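Amidohydrolase (Thermotoga maritima, PDB 3OOQ) is a member of the amidohydrolase family and may act as an allantoinase, though its substrate is not established. Local coordinates at residues F[182-193]-F[206-217]. Sequence-based numbering, arbitrary orientation.
Sequences YFTKVKNYMKKK and TDLKMEVGEMVL
Y189 and E211 join the two helices through the phenol: its OH donates to E211 OE1 at 2.6 Å, on the anti side and somewhat out of the carboxylate plane. The same OH accepts a nearly straight bond from D207 N (3.0 Å, 163°). CG of Y189 lies anti to its backbone N (chi1 179°), which sends the ring across to the start of helix 208-217, where D207 is the N-cap. K193 NZ bridges two acids, reaching E211 OE1 at 3.0 Å, syn but tilted from the plane, so this oxygen takes two donors. Its other bond, 2.6 Å, uses the syn lone pair of E214 OE1, while E214 OE2 pairs with R218. A phenylalanine replacing Y189 would probably leave D207 N without its acceptor and E211 with the lysine alone. Farther along, Y182 OH donates to the backbone K209 O at 2.6 Å.

Apolar packing is knobs-into-holes: V186 sits among M210, G213, E214 and L217, and M210, a selenomethionine, among Y182, K185, V186 and Y189. M210 CB lies over the Y189 ring face, a CH-pi contact, while its CE reaches Y182 CE1 (3.5 Å). A CB on G213 would run into V186 CG2 and Y182 OH; the bare backbone admits both. L217 CD2 meets F183 CD1 at 3.6 Å.

The segment axes cross nearly at right angles (-92°), 9.0 Å apart at closest approach. F183 and V216 continue onto strand 143-153, L217 meets F243 of helix 230-243, and N188 ND2 hydrogen-bonds T206 O of a neighbouring subunit.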
ATOM      1  N   TYR F 182      18.780  24.868  -8.232  1.00 18.30           N
ATOM      2  CA  TYR F 182      18.631  24.860  -9.677  1.00 18.23           C
ATOM      3  C   TYR F 182      19.524  25.919 -10.323  1.00 18.54           C
ATOM      4  O   TYR F 182      20.335  25.627 -11.215  1.00 18.21           O
ATOM      5  CB  TYR F 182      17.168  25.082 -10.087  1.00 17.16           C
ATOM      6  CG  TYR F 182      16.975  25.326 -11.578  1.00 19.03           C
ATOM      7  CD1 TYR F 182      17.306  24.340 -12.519  1.00 16.96           C
ATOM      8  CD2 TYR F 182      16.484  26.547 -12.050  1.00 17.16           C
ATOM      9  CE1 TYR F 182      17.151  24.551 -13.860  1.00 18.87           C
ATOM     10  CE2 TYR F 182      16.291  26.762 -13.430  1.00 19.25           C
ATOM     11  CZ  TYR F 182      16.652  25.759 -14.322  1.00 17.48           C
ATOM     12  OH  TYR F 182      16.507  25.945 -15.679  1.00 18.89           O
ATOM     13  N   PHE F 183      19.389  27.158  -9.872  1.00 18.87           N
ATOM     14  CA  PHE F 183      20.179  28.224 -10.485  1.00 19.06           C
ATOM     15  C   PHE F 183      21.684  28.104 -10.178  1.00 19.97           C
ATOM     16  O   PHE F 183      22.514  28.521 -10.994  1.00 20.92           O
ATOM     17  CB  PHE F 183      19.601  29.617 -10.156  1.00 18.82           C
ATOM     18  CG  PHE F 183      18.364  29.940 -10.960  1.00 19.36           C
ATOM     19  CD1 PHE F 183      18.458  30.173 -12.332  1.00 19.24           C
ATOM     20  CD2 PHE F 183      17.106  29.975 -10.361  1.00 19.22           C
ATOM     21  CE1 PHE F 183      17.316  30.442 -13.102  1.00 19.01           C
ATOM     22  CE2 PHE F 183      15.962  30.253 -11.111  1.00 18.96           C
ATOM     23  CZ  PHE F 183      16.072  30.496 -12.493  1.00 19.02           C
ATOM     24  N   THR F 184      22.041  27.525  -9.030  1.00 18.95           N
ATOM     25  CA  THR F 184      23.459  27.279  -8.739  1.00 20.11           C
ATOM     26  C   THR F 184      24.038  26.360  -9.833  1.00 21.01           C
ATOM     27  O   THR F 184      25.140  26.586 -10.357  1.00 21.23           O
ATOM     28  CB  THR F 184      23.653  26.654  -7.322  1.00 19.88           C
ATOM     29  OG1 THR F 184      23.172  27.561  -6.328  1.00 21.12           O
ATOM     30  CG2 THR F 184      25.097  26.358  -7.027  1.00 20.95           C
ATOM     31  N   LYS F 185      23.271  25.336 -10.202  1.00 21.04           N
ATOM     32  CA  LYS F 185      23.689  24.437 -11.280  1.00 22.73           C
ATOM     33  C   LYS F 185      23.728  25.113 -12.649  1.00 22.40           C
ATOM     34  O   LYS F 185      24.609  24.809 -13.445  1.00 24.03           O
ATOM     35  CB  LYS F 185      22.795  23.204 -11.325  1.00 24.20           C
ATOM     36  CG  LYS F 185      23.036  22.309 -10.148  1.00 27.79           C
ATOM     37  CD  LYS F 185      21.736  21.701  -9.680  1.00 28.15           C
ATOM     38  CE  LYS F 185      21.669  20.230  -9.948  1.00 29.18           C
ATOM     39  NZ  LYS F 185      20.963  19.490  -8.814  1.00 30.40           N
ATOM     40  N   VAL F 186      22.763  25.994 -12.917  1.00 20.35           N
ATOM     41  CA  VAL F 186      22.758  26.829 -14.123  1.00 19.86           C
ATOM     42  C   VAL F 186      24.056  27.652 -14.243  1.00 19.91           C
ATOM     43  O   VAL F 186      24.689  27.671 -15.293  1.00 18.70           O
ATOM     44  CB  VAL F 186      21.506  27.746 -14.190  1.00 19.55           C
ATOM     45  CG1 VAL F 186      21.594  28.717 -15.395  1.00 17.17           C
ATOM     46  CG2 VAL F 186      20.230  26.889 -14.296  1.00 15.81           C
ATOM     47  N   LYS F 187      24.463  28.297 -13.153  1.00 21.08           N
ATOM     48  CA  LYS F 187      25.748  28.990 -13.114  1.00 22.61           C
ATOM     49  C   LYS F 187      26.945  28.090 -13.400  1.00 22.50           C
ATOM     50  O   LYS F 187      27.821  28.480 -14.163  1.00 22.55           O
ATOM     51  CB  LYS F 187      25.937  29.752 -11.803  1.00 24.52           C
ATOM     52  CG  LYS F 187      24.814  30.761 -11.545  1.00 34.68           C
ATOM     53  CD  LYS F 187      25.308  32.062 -10.970  1.00 28.01           C
ATOM     54  CE  LYS F 187      25.765  31.931  -9.542  1.00 35.80           C
ATOM     55  NZ  LYS F 187      26.586  33.114  -9.138  1.00 29.91           N
ATOM     56  N   ASN F 188      26.992  26.895 -12.803  1.00 22.06           N
ATOM     57  CA  ASN F 188      28.088  25.947 -13.109  1.00 21.85           C
ATOM     58  C   ASN F 188      28.139  25.621 -14.599  1.00 22.28           C
ATOM     59  O   ASN F 188      29.199  25.585 -15.195  1.00 22.73           O
ATOM     60  CB  ASN F 188      27.945  24.640 -12.329  1.00 20.18           C
ATOM     61  CG  ASN F 188      28.143  24.818 -10.843  1.00 30.40           C
ATOM     62  OD1 ASN F 188      28.775  25.777 -10.389  1.00 20.19           O
ATOM     63  ND2 ASN F 188      27.612  23.887 -10.069  1.00 19.34           N
ATOM     64  N   TYR F 189      26.965  25.382 -15.170  1.00 22.19           N
ATOM     65  CA  TYR F 189      26.782  25.028 -16.574  1.00 22.47           C
ATOM     66  C   TYR F 189      27.318  26.105 -17.520  1.00 23.56           C
ATOM     67  O   TYR F 189      27.992  25.798 -18.500  1.00 23.43           O
ATOM     68  CB  TYR F 189      25.296  24.850 -16.800  1.00 21.36           C
ATOM     69  CG  TYR F 189      24.838  24.511 -18.194  1.00 21.86           C
ATOM     70  CD1 TYR F 189      24.234  25.477 -19.000  1.00 21.34           C
ATOM     71  CD2 TYR F 189      24.950  23.206 -18.684  1.00 21.52           C
ATOM     72  CE1 TYR F 189      23.758  25.151 -20.299  1.00 22.39           C
ATOM     73  CE2 TYR F 189      24.485  22.871 -19.956  1.00 22.36           C
ATOM     74  CZ  TYR F 189      23.890  23.836 -20.754  1.00 21.96           C
ATOM     75  OH  TYR F 189      23.426  23.461 -22.004  1.00 22.87           O
HETATM   76  N   MSE F 190      26.997  27.353 -17.219  1.00 24.56           N
HETATM   77  CA  MSE F 190      27.532  28.486 -17.953  1.00 26.94           C
HETATM   78  C   MSE F 190      29.052  28.570 -17.862  1.00 28.05           C
HETATM   79  O   MSE F 190      29.713  28.796 -18.875  1.00 28.27           O
HETATM   80  CB  MSE F 190      26.873  29.782 -17.482  1.00 28.32           C
HETATM   81  CG  MSE F 190      25.378  29.830 -17.815  1.00 20.97           C
HETATM   82 SE   MSE F 190      24.448  31.373 -17.063  1.00 31.25          SE
HETATM   83  CE  MSE F 190      25.195  32.781 -18.224  1.00 21.61           C
ATOM     84  N   LYS F 191      29.602  28.358 -16.668  1.00 28.30           N
ATOM     85  CA  LYS F 191      31.047  28.409 -16.491  1.00 30.11           C
ATOM     86  C   LYS F 191      31.729  27.277 -17.252  1.00 30.47           C
ATOM     87  O   LYS F 191      32.808  27.475 -17.806  1.00 30.32           O
ATOM     88  CB  LYS F 191      31.435  28.380 -15.014  1.00 30.70           C
ATOM     89  CG  LYS F 191      30.911  29.579 -14.247  1.00 35.29           C
ATOM     90  CD  LYS F 191      31.129  29.461 -12.758  1.00 31.89           C
ATOM     91  CE  LYS F 191      30.466  30.625 -12.056  1.00 35.16           C
ATOM     92  NZ  LYS F 191      30.541  30.462 -10.583  1.00 32.06           N
ATOM     93  N   LYS F 192      31.093  26.108 -17.301  1.00 29.77           N
ATOM     94  CA  LYS F 192      31.616  25.005 -18.115  1.00 30.91           C
ATOM     95  C   LYS F 192      31.645  25.372 -19.598  1.00 30.45           C
ATOM     96  O   LYS F 192      32.613  25.071 -20.294  1.00 29.45           O
ATOM     97  CB  LYS F 192      30.824  23.715 -17.897  1.00 31.70           C
ATOM     98  CG  LYS F 192      31.092  23.050 -16.559  1.00 35.02           C
ATOM     99  CD  LYS F 192      30.202  21.827 -16.396  1.00 33.85           C
ATOM    100  CE  LYS F 192      30.180  21.322 -14.960  1.00 35.12           C
ATOM    101  NZ  LYS F 192      28.940  20.491 -14.724  1.00 35.75           N
ATOM    102  N   LYS F 193      30.590  26.042 -20.063  1.00 31.32           N
ATOM    103  CA  LYS F 193      30.503  26.504 -21.453  1.00 32.96           C
ATOM    104  C   LYS F 193      31.562  27.534 -21.784  1.00 35.80           C
ATOM    105  O   LYS F 193      32.126  27.524 -22.882  1.00 36.07           O
ATOM    106  CB  LYS F 193      29.143  27.122 -21.730  1.00 32.01           C
ATOM    107  CG  LYS F 193      28.079  26.144 -22.143  1.00 33.78           C
ATOM    108  CD  LYS F 193      26.760  26.850 -22.084  1.00 31.01           C
ATOM    109  CE  LYS F 193      25.835  26.377 -23.142  1.00 33.46           C
ATOM    110  NZ  LYS F 193      24.826  27.429 -23.403  1.00 30.19           N
ATOM    111  N   THR F 206      25.348  19.729 -23.336  1.00 27.86           N
ATOM    112  CA  THR F 206      24.147  20.527 -23.493  1.00 27.67           C
ATOM    113  C   THR F 206      22.987  19.861 -22.737  1.00 27.70           C
ATOM    114  O   THR F 206      22.787  18.649 -22.832  1.00 27.37           O
ATOM    115  CB  THR F 206      23.819  20.706 -24.985  1.00 27.63           C
ATOM    116  OG1 THR F 206      24.945  21.309 -25.631  1.00 28.05           O
ATOM    117  CG2 THR F 206      22.599  21.595 -25.180  1.00 27.27           C
ATOM    118  N   ASP F 207      22.269  20.659 -21.960  1.00 27.05           N
ATOM    119  CA  ASP F 207      21.221  20.159 -21.099  1.00 27.15           C
ATOM    120  C   ASP F 207      20.034  21.087 -21.226  1.00 26.14           C
ATOM    121  O   ASP F 207      20.104  22.269 -20.898  1.00 25.31           O
ATOM    122  CB  ASP F 207      21.697  20.079 -19.645  1.00 29.05           C
ATOM    123  CG  ASP F 207      20.618  19.550 -18.687  1.00 26.80           C
ATOM    124  OD1 ASP F 207      19.427  19.830 -18.871  1.00 30.84           O
ATOM    125  OD2 ASP F 207      20.966  18.862 -17.718  1.00 30.94           O
ATOM    126  N   LEU F 208      18.932  20.508 -21.681  1.00 26.46           N
ATOM    127  CA  LEU F 208      17.707  21.226 -21.965  1.00 26.83           C
ATOM    128  C   LEU F 208      17.232  22.045 -20.761  1.00 25.52           C
ATOM    129  O   LEU F 208      16.808  23.185 -20.915  1.00 25.15           O
ATOM    130  CB  LEU F 208      16.643  20.199 -22.370  1.00 27.61           C
ATOM    131  CG  LEU F 208      15.738  20.523 -23.537  1.00 41.49           C
ATOM    132  CD1 LEU F 208      16.571  20.819 -24.784  1.00 28.42           C
ATOM    133  CD2 LEU F 208      14.802  19.329 -23.751  1.00 28.41           C
ATOM    134  N   LYS F 209      17.310  21.452 -19.568  1.00 24.91           N
ATOM    135  CA  LYS F 209      16.901  22.130 -18.328  1.00 24.73           C
ATOM    136  C   LYS F 209      17.823  23.306 -17.987  1.00 23.26           C
ATOM    137  O   LYS F 209      17.362  24.352 -17.530  1.00 22.97           O
ATOM    138  CB  LYS F 209      16.879  21.139 -17.149  1.00 26.17           C
ATOM    139  CG  LYS F 209      15.838  20.026 -17.205  1.00 28.27           C
ATOM    140  CD  LYS F 209      15.954  19.191 -15.910  1.00 29.13           C
ATOM    141  CE  LYS F 209      14.901  18.102 -15.766  1.00 29.63           C
ATOM    142  NZ  LYS F 209      14.805  17.695 -14.292  1.00 31.21           N
HETATM  143  N   MSE F 210      19.120  23.119 -18.202  1.00 22.45           N
HETATM  144  CA  MSE F 210      20.105  24.164 -17.960  1.00 23.56           C
HETATM  145  C   MSE F 210      20.003  25.298 -18.980  1.00 22.70           C
HETATM  146  O   MSE F 210      20.219  26.463 -18.631  1.00 22.76           O
HETATM  147  CB  MSE F 210      21.533  23.600 -17.997  1.00 25.63           C
HETATM  148  CG  MSE F 210      21.876  22.568 -16.949  1.00 22.10           C
HETATM  149 SE   MSE F 210      21.826  23.269 -15.112  1.00 30.56          SE
HETATM  150  CE  MSE F 210      20.058  22.689 -14.663  1.00 21.32           C
ATOM    151  N   GLU F 211      19.688  24.957 -20.231  1.00 21.86           N
ATOM    152  CA  GLU F 211      19.573  25.957 -21.299  1.00 22.47           C
ATOM    153  C   GLU F 211      18.517  27.033 -21.003  1.00 22.27           C
ATOM    154  O   GLU F 211      18.783  28.203 -21.193  1.00 22.95           O
ATOM    155  CB  GLU F 211      19.339  25.296 -22.670  1.00 23.09           C
ATOM    156  CG  GLU F 211      20.575  24.589 -23.232  1.00 27.65           C
ATOM    157  CD  GLU F 211      21.631  25.565 -23.763  1.00 23.55           C
ATOM    158  OE1 GLU F 211      22.836  25.260 -23.713  1.00 27.47           O
ATOM    159  OE2 GLU F 211      21.251  26.651 -24.224  1.00 28.16           O
ATOM    160  N   VAL F 212      17.344  26.648 -20.506  1.00 22.51           N
ATOM    161  CA  VAL F 212      16.299  27.618 -20.144  1.00 22.66           C
ATOM    162  C   VAL F 212      16.711  28.470 -18.963  1.00 21.91           C
ATOM    163  O   VAL F 212      16.371  29.657 -18.900  1.00 21.78           O
ATOM    164  CB  VAL F 212      14.954  26.961 -19.694  1.00 23.83           C
ATOM    165  CG1 VAL F 212      13.790  27.886 -20.070  1.00 32.02           C
ATOM    166  CG2 VAL F 212      14.773  25.611 -20.286  1.00 32.93           C
ATOM    167  N   GLY F 213      17.391  27.851 -17.994  1.00 21.54           N
ATOM    168  CA  GLY F 213      17.869  28.583 -16.814  1.00 20.91           C
ATOM    169  C   GLY F 213      18.839  29.665 -17.241  1.00 21.31           C
ATOM    170  O   GLY F 213      18.812  30.792 -16.721  1.00 20.89           O
ATOM    171  N   GLU F 214      19.698  29.320 -18.197  1.00 21.95           N
ATOM    172  CA  GLU F 214      20.675  30.267 -18.739  1.00 22.51           C
ATOM    173  C   GLU F 214      19.954  31.452 -19.407  1.00 23.94           C
ATOM    174  O   GLU F 214      20.352  32.618 -19.238  1.00 23.50           O
ATOM    175  CB  GLU F 214      21.633  29.567 -19.706  1.00 22.34           C
ATOM    176  CG  GLU F 214      22.601  30.521 -20.428  1.00 28.23           C
ATOM    177  CD  GLU F 214      23.626  29.817 -21.313  1.00 22.47           C
ATOM    178  OE1 GLU F 214      23.565  28.578 -21.499  1.00 28.65           O
ATOM    179  OE2 GLU F 214      24.498  30.519 -21.837  1.00 28.88           O
HETATM  180  N   MSE F 215      18.878  31.158 -20.136  1.00 25.38           N
HETATM  181  CA  MSE F 215      18.063  32.213 -20.750  1.00 27.59           C
HETATM  182  C   MSE F 215      17.590  33.217 -19.718  1.00 25.14           C
HETATM  183  O   MSE F 215      17.699  34.422 -19.933  1.00 25.14           O
HETATM  184  CB  MSE F 215      16.867  31.641 -21.495  1.00 31.72           C
HETATM  185  CG  MSE F 215      17.224  31.027 -22.825  1.00 32.22           C
HETATM  186 SE   MSE F 215      15.580  30.517 -23.728  1.00 41.14          SE
HETATM  187  CE  MSE F 215      15.588  28.547 -23.438  1.00 32.26           C
ATOM    188  N   VAL F 216      17.084  32.696 -18.604  1.00 22.81           N
ATOM    189  CA  VAL F 216      16.655  33.502 -17.467  1.00 21.60           C
ATOM    190  C   VAL F 216      17.816  34.297 -16.869  1.00 20.88           C
ATOM    191  O   VAL F 216      17.684  35.487 -16.638  1.00 21.00           O
ATOM    192  CB  VAL F 216      15.947  32.649 -16.386  1.00 21.50           C
ATOM    193  CG1 VAL F 216      15.620  33.511 -15.133  1.00 16.62           C
ATOM    194  CG2 VAL F 216      14.681  32.039 -16.943  1.00 14.87           C
ATOM    195  N   LEU F 217      18.957  33.654 -16.637  1.00 21.38           N
ATOM    196  CA  LEU F 217      20.108  34.363 -16.061  1.00 22.05           C
ATOM    197  C   LEU F 217      20.709  35.412 -16.985  1.00 22.94           C
ATOM    198  O   LEU F 217      21.256  36.412 -16.515  1.00 23.08           O
ATOM    199  CB  LEU F 217      21.189  33.396 -15.548  1.00 22.10           C
ATOM    200  CG  LEU F 217      20.784  32.498 -14.371  1.00 17.61           C
ATOM    201  CD1 LEU F 217      22.023  31.910 -13.719  1.00 21.87           C
ATOM    202  CD2 LEU F 217      19.965  33.269 -13.322  1.00 22.00           C
TER